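Local coordinates for protein restriction endonuclease EcoP15I, restriction subunit (Escherichia coli, PDB 4ZCF) that cleaves DNA as the ATP-dependent restriction subunit of a type III enzyme, acting with its Mod partner downstream of one of two inversely oriented 5'-CAGCAG-3' sites, at residues N78-T86 with A246-A254; K120-K128 with E143-S151. All coordinates share one frame; numbering follows the deposited sequence.

Interaction 1: N78-T86 with A246-A254; sequences NIIDVSMET and AQYIIRYGA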
loop_
_atom_site.group_PDB
_atom_site.type_symbol
_atom_site.label_atom_id
_atom_site.label_comp_id
_atom_site.label_asym_id
_atom_site.label_seq_id
_atom_site.Cartn_x
_atom_site.Cartn_y
_atom_site.Cartn_z
ATOM N N ASN C 78 -18.089 6.009 -34.270
ATOM C CA ASN C 78 -16.641 6.024 -33.990
ATOM C C ASN C 78 -16.095 4.625 -33.680
ATOM O O ASN C 78 -14.960 4.483 -33.233
ATOM C CB ASN C 78 -16.276 7.060 -32.893
ATOM C CG ASN C 78 -16.960 6.894 -31.544
ATOM O OD1 ASN C 78 -17.806 6.021 -31.313
ATOM N ND2 ASN C 78 -16.607 7.760 -30.616
ATOM N N ILE C 79 -16.902 3.598 -33.967
ATOM C CA ILE C 79 -16.559 2.206 -33.765
ATOM C C ILE C 79 -15.901 1.611 -35.004
ATOM O O ILE C 79 -16.517 1.537 -36.065
ATOM C CB ILE C 79 -17.777 1.399 -33.255
ATOM C CG1 ILE C 79 -18.282 1.979 -31.904
ATOM C CG2 ILE C 79 -17.455 -0.099 -33.150
ATOM C CD1 ILE C 79 -19.690 1.606 -31.540
ATOM N N ILE C 80 -14.641 1.190 -34.858
ATOM C CA ILE C 80 -13.848 0.537 -35.901
ATOM C C ILE C 80 -13.767 -0.973 -35.561
ATOM O O ILE C 80 -13.539 -1.328 -34.395
ATOM C CB ILE C 80 -12.458 1.223 -36.018
ATOM C CG1 ILE C 80 -12.618 2.740 -36.275
ATOM C CG2 ILE C 80 -11.580 0.560 -37.083
ATOM C CD1 ILE C 80 -11.462 3.600 -35.852
ATOM N N ASP C 81 -13.992 -1.854 -36.562
ATOM C CA ASP C 81 -13.960 -3.299 -36.334
ATOM C C ASP C 81 -12.843 -4.044 -37.026
ATOM O O ASP C 81 -12.551 -3.796 -38.195
ATOM C CB ASP C 81 -15.306 -3.948 -36.650
ATOM C CG ASP C 81 -16.423 -3.433 -35.778
ATOM O OD1 ASP C 81 -16.162 -3.137 -34.593
ATOM O OD2 ASP C 81 -17.565 -3.349 -36.270
ATOM N N VAL C 82 -12.237 -4.981 -36.283
ATOM C CA VAL C 82 -11.165 -5.868 -36.724
ATOM C C VAL C 82 -11.631 -7.288 -36.405
ATOM O O VAL C 82 -12.041 -7.565 -35.272
ATOM C CB VAL C 82 -9.799 -5.532 -36.056
ATOM C CG1 VAL C 82 -8.725 -6.539 -36.440
ATOM C CG2 VAL C 82 -9.340 -4.122 -36.395
ATOM N N SER C 83 -11.609 -8.164 -37.413
ATOM C CA SER C 83 -12.012 -9.551 -37.266
ATOM C C SER C 83 -10.828 -10.477 -37.530
ATOM O O SER C 83 -10.261 -10.501 -38.626
ATOM C CB SER C 83 -13.210 -9.884 -38.150
ATOM O OG SER C 83 -13.619 -11.222 -37.920
ATOM N N MET C 84 -10.412 -11.187 -36.480
ATOM C CA MET C 84 -9.286 -12.120 -36.509
ATOM C C MET C 84 -9.693 -13.369 -35.804
ATOM O O MET C 84 -10.225 -13.292 -34.698
ATOM C CB MET C 84 -8.055 -11.524 -35.814
ATOM C CG MET C 84 -7.648 -10.194 -36.360
ATOM S SD MET C 84 -5.877 -10.070 -36.392
ATOM C CE MET C 84 -5.724 -8.436 -36.612
ATOM N N GLU C 85 -9.445 -14.526 -36.421
ATOM C CA GLU C 85 -9.790 -15.804 -35.791
ATOM C C GLU C 85 -8.868 -16.156 -34.599
ATOM O O GLU C 85 -7.790 -15.569 -34.436
ATOM C CB GLU C 85 -9.855 -16.939 -36.830
ATOM C CG GLU C 85 -10.826 -18.064 -36.492
ATOM C CD GLU C 85 -12.120 -17.731 -35.763
ATOM O OE1 GLU C 85 -13.097 -17.298 -36.419
ATOM O OE2 GLU C 85 -12.170 -17.966 -34.534
ATOM N N THR C 86 -9.331 -17.092 -33.751
ATOM C CA THR C 86 -8.600 -17.591 -32.585
ATOM C C THR C 86 -7.270 -18.213 -33.022
ATOM O O THR C 86 -7.229 -18.972 -33.996
ATOM C CB THR C 86 -9.491 -18.537 -31.748
ATOM O OG1 THR C 86 -10.771 -17.918 -31.554
ATOM C CG2 THR C 86 -8.878 -18.874 -30.388
ATOM N N ALA C 246 -15.799 8.076 -25.359
ATOM C CA ALA C 246 -14.516 7.704 -25.945
ATOM C C ALA C 246 -14.322 8.328 -27.333
ATOM O O ALA C 246 -15.298 8.516 -28.070
ATOM C CB ALA C 246 -14.414 6.197 -26.025
ATOM N N GLN C 247 -13.060 8.662 -27.682
ATOM C CA GLN C 247 -12.747 9.269 -28.977
ATOM C C GLN C 247 -13.115 8.329 -30.105
ATOM O O GLN C 247 -13.797 8.755 -31.035
ATOM C CB GLN C 247 -11.278 9.716 -29.069
ATOM C CG GLN C 247 -10.988 11.053 -28.402
ATOM C CD GLN C 247 -9.521 11.404 -28.472
ATOM O OE1 GLN C 247 -9.003 11.836 -29.501
ATOM N NE2 GLN C 247 -8.817 11.245 -27.372
ATOM N N TYR C 248 -12.690 7.045 -29.999
ATOM C CA TYR C 248 -12.901 5.947 -30.958
ATOM C C TYR C 248 -12.822 4.619 -30.228
ATOM O O TYR C 248 -12.024 4.473 -29.299
ATOM C CB TYR C 248 -11.823 5.955 -32.065
ATOM C CG TYR C 248 -11.944 7.106 -33.034
ATOM C CD1 TYR C 248 -11.303 8.318 -32.793
ATOM C CD2 TYR C 248 -12.694 6.984 -34.199
ATOM C CE1 TYR C 248 -11.450 9.399 -33.660
ATOM C CE2 TYR C 248 -12.845 8.057 -35.075
ATOM C CZ TYR C 248 -12.219 9.262 -34.799
ATOM O OH TYR C 248 -12.367 10.327 -35.646
ATOM N N ILE C 249 -13.619 3.640 -30.680
ATOM C CA ILE C 249 -13.666 2.291 -30.114
ATOM C C ILE C 249 -13.223 1.245 -31.157
ATOM O O ILE C 249 -13.871 1.106 -32.196
ATOM C CB ILE C 249 -15.062 1.975 -29.488
ATOM C CG1 ILE C 249 -15.412 2.943 -28.324
ATOM C CG2 ILE C 249 -15.161 0.527 -29.036
ATOM C CD1 ILE C 249 -16.846 3.319 -28.257
ATOM N N ILE C 250 -12.137 0.494 -30.866
ATOM C CA ILE C 250 -11.645 -0.547 -31.774
ATOM C C ILE C 250 -11.960 -1.937 -31.201
ATOM O O ILE C 250 -11.380 -2.306 -30.182
ATOM C CB ILE C 250 -10.160 -0.372 -32.231
ATOM C CG1 ILE C 250 -9.744 1.113 -32.417
ATOM C CG2 ILE C 250 -9.953 -1.133 -33.542
ATOM C CD1 ILE C 250 -9.192 1.848 -31.211
ATOM N N ARG C 251 -12.906 -2.686 -31.839
ATOM C CA ARG C 251 -13.374 -4.013 -31.385
ATOM C C ARG C 251 -12.617 -5.140 -32.068
ATOM O O ARG C 251 -12.449 -5.116 -33.290
ATOM C CB ARG C 251 -14.887 -4.199 -31.573
ATOM C CG ARG C 251 -15.768 -3.053 -31.059
ATOM C CD ARG C 251 -17.261 -3.383 -31.152
ATOM N NE ARG C 251 -17.713 -3.593 -32.533
ATOM C CZ ARG C 251 -18.925 -4.015 -32.888
ATOM N NH1 ARG C 251 -19.849 -4.265 -31.965
ATOM N NH2 ARG C 251 -19.226 -4.188 -34.171
ATOM N N TYR C 252 -12.166 -6.132 -31.285
ATOM C CA TYR C 252 -11.346 -7.235 -31.795
ATOM C C TYR C 252 -11.900 -8.559 -31.413
ATOM O O TYR C 252 -12.099 -8.830 -30.223
ATOM C CB TYR C 252 -9.906 -7.137 -31.255
ATOM C CG TYR C 252 -9.145 -5.937 -31.768
ATOM C CD1 TYR C 252 -9.282 -4.691 -31.161
ATOM C CD2 TYR C 252 -8.233 -6.061 -32.814
ATOM C CE1 TYR C 252 -8.551 -3.592 -31.599
ATOM C CE2 TYR C 252 -7.506 -4.962 -33.270
ATOM C CZ TYR C 252 -7.686 -3.725 -32.673
ATOM O OH TYR C 252 -7.000 -2.631 -33.120
ATOM N N GLY C 253 -12.089 -9.407 -32.408
ATOM C CA GLY C 253 -12.599 -10.739 -32.152
ATOM C C GLY C 253 -12.856 -11.557 -33.386
ATOM O O GLY C 253 -12.600 -11.119 -34.509
ATOM N N ALA C 254 -13.372 -12.759 -33.158
ATOM C CA ALA C 254 -13.712 -13.727 -34.184
ATOM C C ALA C 254 -15.242 -13.797 -34.367
ATOM O O ALA C 254 -15.715 -14.352 -35.368
ATOM C CB ALA C 254 -13.164 -15.078 -33.779
#
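Asp81 and Arg251 sit opposite each other on neighbouring parallel strands and leave the same face of the sheet side by side. The guanidinium grips the carboxylate side-on: NE of Arg251 gives a nearly straight bond to OD1 of Asp81 (2.6 Å), and NH2 of Arg251 reaches OD2 of Asp81 at 2.8 Å. Both oxygens lie close to the guanidinium plane, although the two flat groups are turned 33° apart. A bend at chi3 (-63°) in the otherwise extended end of the arginine chain swings its head across. CG2 of Ile79 packs on this side chain, 3.6 Å from NE of Arg251.

On the other face Val82 meets the Tyr252 ring obliquely, its CB 3.6 Å from CD2 of Tyr252 and both methyls near CE2. Ile80 and Ile250 continue this apolar row, and Tyr94 meets the Tyr252 ring from helix 90-105. Between the backbones runs a parallel ladder, from Asn78 O to Gly253 O, with a weak rung at Gly253 N. At its start Asn78, its CG lying between the backbone N and the carbonyl carbon (chi1 58°), sends ND2 in a bent hydrogen bond to Gln247 O (3.0 Å), from above the carbonyl plane.

Lys261 N also donates to Asp81 OD2. These strands belong to the RecA-like sheet of the helicase domain; strand 79-84 leads into the P-loop with Gly89, Lys90 and Thr91 of the AMP pocket. Two buried, opposite charges thus probably neutralise each other on one face, while the face of Ile80, Val82 and Tyr252 is mainly apolar toward helix 90-105.

Interaction 2: K120-K128 with E143-S151; sequences KAGTVNFLK and ELRTYVVES. With AMP (adenosine monophosphate), chain H; nucleotides of chain E.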
loop_
_atom_site.group_PDB
_atom_site.type_symbol
_atom_site.label_atom_id
_atom_site.label_comp_id
_atom_site.label_asym_id
_atom_site.label_seq_id
_atom_site.Cartn_x
_atom_site.Cartn_y
_atom_site.Cartn_z
ATOM N N LYS C 120 -8.425 -11.181 -18.640
ATOM C CA LYS C 120 -7.766 -10.102 -17.884
ATOM C C LYS C 120 -6.395 -10.554 -17.404
ATOM O O LYS C 120 -5.438 -9.830 -17.594
ATOM C CB LYS C 120 -8.624 -9.631 -16.688
ATOM C CG LYS C 120 -8.188 -8.272 -16.125
ATOM C CD LYS C 120 -9.192 -7.711 -15.132
ATOM C CE LYS C 120 -8.841 -8.012 -13.696
ATOM N NZ LYS C 120 -9.815 -7.388 -12.763
ATOM N N ALA C 121 -6.292 -11.769 -16.843
ATOM C CA ALA C 121 -5.029 -12.345 -16.368
ATOM C C ALA C 121 -4.029 -12.603 -17.509
ATOM O O ALA C 121 -2.848 -12.289 -17.357
ATOM C CB ALA C 121 -5.290 -13.614 -15.570
ATOM N N GLY C 122 -4.519 -13.119 -18.638
ATOM C CA GLY C 122 -3.722 -13.395 -19.830
ATOM C C GLY C 122 -3.261 -12.144 -20.554
ATOM O O GLY C 122 -2.127 -12.096 -21.029
ATOM N N THR C 123 -4.132 -11.119 -20.645
ATOM C CA THR C 123 -3.819 -9.824 -21.285
ATOM C C THR C 123 -2.737 -9.091 -20.474
ATOM O O THR C 123 -1.766 -8.612 -21.049
ATOM C CB THR C 123 -5.113 -8.980 -21.500
ATOM O OG1 THR C 123 -6.015 -9.717 -22.331
ATOM C CG2 THR C 123 -4.847 -7.626 -22.127
ATOM N N VAL C 124 -2.902 -9.039 -19.139
ATOM C CA VAL C 124 -1.963 -8.391 -18.224
ATOM C C VAL C 124 -0.592 -9.089 -18.229
ATOM O O VAL C 124 0.425 -8.414 -18.386
ATOM C CB VAL C 124 -2.600 -8.203 -16.818
ATOM C CG1 VAL C 124 -1.582 -7.770 -15.774
ATOM C CG2 VAL C 124 -3.760 -7.206 -16.890
ATOM N N ASN C 125 -0.568 -10.422 -18.143
ATOM C CA ASN C 125 0.644 -11.238 -18.185
ATOM C C ASN C 125 1.488 -10.861 -19.403
ATOM O O ASN C 125 2.659 -10.507 -19.261
ATOM C CB ASN C 125 0.251 -12.729 -18.236
ATOM C CG ASN C 125 1.343 -13.697 -17.866
ATOM O OD1 ASN C 125 1.422 -14.174 -16.731
ATOM N ND2 ASN C 125 2.188 -14.040 -18.825
ATOM N N PHE C 126 0.866 -10.878 -20.591
ATOM C CA PHE C 126 1.483 -10.523 -21.865
ATOM C C PHE C 126 2.024 -9.092 -21.862
ATOM O O PHE C 126 3.165 -8.886 -22.258
ATOM C CB PHE C 126 0.463 -10.722 -23.001
ATOM C CG PHE C 126 1.011 -10.657 -24.412
ATOM C CD1 PHE C 126 2.243 -11.227 -24.729
ATOM C CD2 PHE C 126 0.262 -10.091 -25.441
ATOM C CE1 PHE C 126 2.739 -11.173 -26.028
ATOM C CE2 PHE C 126 0.749 -10.059 -26.747
ATOM C CZ PHE C 126 1.986 -10.592 -27.030
ATOM N N LEU C 127 1.222 -8.124 -21.380
ATOM C CA LEU C 127 1.558 -6.699 -21.278
ATOM C C LEU C 127 2.747 -6.413 -20.387
ATOM O O LEU C 127 3.519 -5.506 -20.689
ATOM C CB LEU C 127 0.359 -5.884 -20.791
ATOM C CG LEU C 127 -0.683 -5.520 -21.843
ATOM C CD1 LEU C 127 -2.006 -5.170 -21.198
ATOM C CD2 LEU C 127 -0.205 -4.374 -22.727
ATOM N N LYS C 128 2.904 -7.189 -19.298
ATOM C CA LYS C 128 3.991 -7.042 -18.324
ATOM C C LYS C 128 5.263 -7.848 -18.658
ATOM O O LYS C 128 6.299 -7.619 -18.045
ATOM C CB LYS C 128 3.474 -7.403 -16.919
ATOM C CG LYS C 128 2.493 -6.379 -16.360
ATOM C CD LYS C 128 2.186 -6.628 -14.891
ATOM C CE LYS C 128 1.341 -5.528 -14.306
ATOM N NZ LYS C 128 0.486 -6.020 -13.193
ATOM N N GLU C 143 7.679 2.874 -23.393
ATOM C CA GLU C 143 7.445 2.009 -22.238
ATOM C C GLU C 143 5.965 2.000 -21.954
ATOM O O GLU C 143 5.348 3.057 -21.937
ATOM C CB GLU C 143 8.185 2.527 -20.989
ATOM C CG GLU C 143 9.671 2.763 -21.168
ATOM C CD GLU C 143 10.562 1.548 -21.342
ATOM O OE1 GLU C 143 10.136 0.415 -21.006
ATOM O OE2 GLU C 143 11.719 1.754 -21.778
ATOM N N LEU C 144 5.384 0.832 -21.737
ATOM C CA LEU C 144 3.980 0.829 -21.384
ATOM C C LEU C 144 3.794 0.659 -19.868
ATOM O O LEU C 144 4.445 -0.181 -19.240
ATOM C CB LEU C 144 3.114 -0.132 -22.236
ATOM C CG LEU C 144 3.372 -1.639 -22.148
ATOM C CD1 LEU C 144 2.576 -2.276 -21.014
ATOM C CD2 LEU C 144 2.951 -2.308 -23.429
ATOM N N ARG C 145 2.982 1.538 -19.281
ATOM C CA ARG C 145 2.613 1.515 -17.871
ATOM C C ARG C 145 1.216 0.936 -17.888
ATOM O O ARG C 145 0.362 1.371 -18.672
ATOM C CB ARG C 145 2.657 2.921 -17.230
ATOM C CG ARG C 145 4.054 3.535 -17.121
ATOM C CD ARG C 145 4.988 2.792 -16.152
ATOM N NE ARG C 145 6.401 3.101 -16.428
ATOM C CZ ARG C 145 7.165 2.460 -17.317
ATOM N NH1 ARG C 145 6.679 1.434 -18.010
ATOM N NH2 ARG C 145 8.420 2.833 -17.508
ATOM N N THR C 146 1.028 -0.126 -17.105
ATOM C CA THR C 146 -0.213 -0.879 -17.049
ATOM C C THR C 146 -0.874 -0.714 -15.691
ATOM O O THR C 146 -0.211 -0.837 -14.664
ATOM C CB THR C 146 0.003 -2.318 -17.592
ATOM O OG1 THR C 146 -1.207 -3.075 -17.525
ATOM C CG2 THR C 146 1.120 -3.045 -16.891
ATOM N N TYR C 147 -2.165 -0.356 -15.699
ATOM C CA TYR C 147 -2.991 -0.111 -14.521
ATOM C C TYR C 147 -4.123 -1.113 -14.601
ATOM O O TYR C 147 -4.956 -1.049 -15.504
ATOM C CB TYR C 147 -3.526 1.345 -14.514
ATOM C CG TYR C 147 -2.447 2.377 -14.748
ATOM C CD1 TYR C 147 -2.124 2.796 -16.033
ATOM C CD2 TYR C 147 -1.716 2.907 -13.686
ATOM C CE1 TYR C 147 -1.097 3.711 -16.259
ATOM C CE2 TYR C 147 -0.700 3.840 -13.899
ATOM C CZ TYR C 147 -0.374 4.215 -15.192
ATOM O OH TYR C 147 0.637 5.109 -15.426
ATOM N N VAL C 148 -4.129 -2.070 -13.689
ATOM C CA VAL C 148 -5.117 -3.132 -13.700
ATOM C C VAL C 148 -6.171 -2.849 -12.664
ATOM O O VAL C 148 -5.833 -2.733 -11.495
ATOM C CB VAL C 148 -4.447 -4.524 -13.516
ATOM C CG1 VAL C 148 -5.448 -5.654 -13.751
ATOM C CG2 VAL C 148 -3.246 -4.672 -14.445
ATOM N N VAL C 149 -7.451 -2.722 -13.098
ATOM C CA VAL C 149 -8.615 -2.500 -12.221
ATOM C C VAL C 149 -8.985 -3.845 -11.584
ATOM O O VAL C 149 -9.368 -4.789 -12.288
ATOM C CB VAL C 149 -9.819 -1.840 -12.935
ATOM C CG1 VAL C 149 -11.016 -1.715 -11.992
ATOM C CG2 VAL C 149 -9.442 -0.476 -13.505
ATOM N N GLU C 150 -8.828 -3.932 -10.249
ATOM C CA GLU C 150 -9.082 -5.143 -9.470
ATOM C C GLU C 150 -10.079 -4.897 -8.352
ATOM O O GLU C 150 -9.993 -3.898 -7.646
ATOM C CB GLU C 150 -7.772 -5.671 -8.865
ATOM C CG GLU C 150 -6.707 -6.050 -9.882
ATOM C CD GLU C 150 -5.295 -5.938 -9.346
ATOM O OE1 GLU C 150 -4.651 -6.994 -9.150
ATOM O OE2 GLU C 150 -4.830 -4.795 -9.128
ATOM N N SER C 151 -11.018 -5.833 -8.182
ATOM C CA SER C 151 -12.014 -5.819 -7.116
ATOM C C SER C 151 -11.254 -5.995 -5.786
ATOM O O SER C 151 -10.368 -6.849 -5.699
ATOM C CB SER C 151 -12.995 -6.965 -7.327
ATOM O OG SER C 151 -13.886 -7.133 -6.242
HETATM P P AMP H . -7.030 -12.803 -25.558
HETATM O O1P AMP H . -8.417 -13.223 -25.244
HETATM O O2P AMP H . -7.079 -12.512 -27.012
HETATM O O3P AMP H . -6.896 -11.462 -24.934
HETATM O "O5'" AMP H . -5.908 -13.831 -25.080
HETATM C "C5'" AMP H . -4.990 -14.375 -26.012
HETATM C "C4'" AMP H . -3.642 -14.594 -25.401
HETATM O "O4'" AMP H . -2.718 -15.132 -26.386
HETATM C "C3'" AMP H . -3.052 -13.301 -24.957
HETATM O "O3'" AMP H . -3.387 -13.085 -23.586
HETATM C "C2'" AMP H . -1.600 -13.414 -25.191
HETATM O "O2'" AMP H . -0.931 -13.894 -24.016
HETATM C "C1'" AMP H . -1.443 -14.437 -26.269
HETATM N N9 AMP H . -1.010 -13.916 -27.503
HETATM C C8 AMP H . -1.746 -13.113 -28.246
HETATM N N7 AMP H . -1.077 -12.813 -29.394
HETATM C C5 AMP H . 0.181 -13.569 -29.336
HETATM C C6 AMP H . 1.339 -13.761 -30.141
HETATM N N6 AMP H . 1.471 -13.108 -31.393
HETATM N N1 AMP H . 2.323 -14.579 -29.686
HETATM C C2 AMP H . 2.242 -15.195 -28.516
HETATM N N3 AMP H . 1.192 -15.062 -27.710
HETATM C C4 AMP H . 0.141 -14.280 -28.050
ATOM P P DA E 7 -16.817 -4.513 -6.369
ATOM O OP1 DA E 7 -16.875 -3.094 -6.759
ATOM O OP2 DA E 7 -15.494 -5.075 -5.998
ATOM O "O5'" DA E 7 -17.869 -4.777 -5.192
ATOM C "C5'" DA E 7 -19.254 -4.458 -5.378
ATOM C "C4'" DA E 7 -20.034 -4.656 -4.092
ATOM O "O4'" DA E 7 -20.319 -6.061 -3.876
ATOM C "C3'" DA E 7 -19.386 -4.116 -2.815
ATOM O "O3'" DA E 7 -20.341 -3.285 -2.133
ATOM C "C2'" DA E 7 -18.937 -5.365 -2.055
ATOM C "C1'" DA E 7 -19.838 -6.460 -2.610
ATOM N N9 DA E 7 -19.255 -7.782 -2.777
ATOM C C8 DA E 7 -18.014 -8.144 -3.236
ATOM N N7 DA E 7 -17.829 -9.448 -3.322
ATOM C C5 DA E 7 -19.035 -9.973 -2.903
ATOM C C6 DA E 7 -19.498 -11.291 -2.720
ATOM N N6 DA E 7 -18.773 -12.394 -2.978
ATOM N N1 DA E 7 -20.780 -11.441 -2.290
ATOM C C2 DA E 7 -21.527 -10.365 -1.992
ATOM N N3 DA E 7 -21.198 -9.084 -2.147
ATOM C C4 DA E 7 -19.933 -8.958 -2.598
ATOM P P DT E 6 -14.733 -9.164 -10.413
ATOM O OP1 DT E 6 -13.963 -8.170 -11.191
ATOM O OP2 DT E 6 -14.016 -9.983 -9.420
ATOM O "O5'" DT E 6 -15.875 -8.425 -9.609
ATOM C "C5'" DT E 6 -16.971 -7.709 -10.140
ATOM C "C4'" DT E 6 -17.862 -7.200 -9.010
ATOM O "O4'" DT E 6 -18.778 -8.225 -8.558
ATOM C "C3'" DT E 6 -17.115 -6.725 -7.772
ATOM O "O3'" DT E 6 -17.521 -5.410 -7.493
ATOM C "C2'" DT E 6 -17.433 -7.746 -6.678
ATOM C "C1'" DT E 6 -18.765 -8.314 -7.148
ATOM N N1 DT E 6 -19.080 -9.729 -6.753
ATOM C C2 DT E 6 -20.347 -10.007 -6.297
ATOM O O2 DT E 6 -21.194 -9.149 -6.140
ATOM N N3 DT E 6 -20.582 -11.333 -6.013
ATOM C C4 DT E 6 -19.693 -12.402 -6.120
ATOM O O4 DT E 6 -20.034 -13.552 -5.803
ATOM C C5 DT E 6 -18.397 -12.057 -6.643
ATOM C C7 DT E 6 -17.369 -13.139 -6.833
ATOM C C6 DT E 6 -18.162 -10.757 -6.934
#
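The AMP pocket of the helicase domain is bordered by helix 117-128, whose other side packs on the edge strand 143-148 of the parallel sheet. Toward the nucleotide, one face of the Phe126 ring lies against the ribose and adenine of AMP, and the carbonyl O of Gly122 takes a weak hydrogen bond from AMP O3'. Toward the strand, CG2 of Val124 presses on CG2 of Val148 at 3.6 Å. One turn on, Leu127 and Leu144 cross at about a right angle, CD2 of Leu127 lying 3.8 Å from CD2 of Leu144. The extended chain of Lys128 passes across Thr146, whose CG2 is 3.6 Å from CE of Lys128.

Lys120 supplies the polar link. With CG trans to the backbone N (chi1 -163°) and a bend at chi3, its NZ lies in the carbonyl plane of Val149 and bonds to Val149 O at 2.7 Å; Asn187 OD1 is a second partner. Replacing Lys120 with a methionine would probably leave Val149 O without this donor and segment 143-151 less firmly tied to the helix. Just beyond, OG of Ser151 bonds to OP2 of DA7 of chain E (2.6 Å), so the same segment touches the DNA backbone. A helix laid roughly antiparallel over a strand of a parallel sheet, one side on the nucleotide, is typical of the alpha/beta RecA-like fold of helicase motors.

From the N terminus the chain enters the seven-stranded parallel sheet with strand 79-84, next to its outermost strand 263-267, and then passes through helix 90-105 and strand 109-113 into helix 117-128. Interaction 2 closes a short loop here: after one intervening helix, 130-140, the chain returns as edge strand 143-148. It then adds strands 180-186 and 222-226 before strand 248-253 comes back beside strand 79-84, where interaction 1 closes the long loop. The short loop lies wholly within the long one. Their centres are about 19 Å apart and they do not touch; interaction 1 joins strands in the sheet interior, whereas interaction 2 fastens a covering helix to its edge.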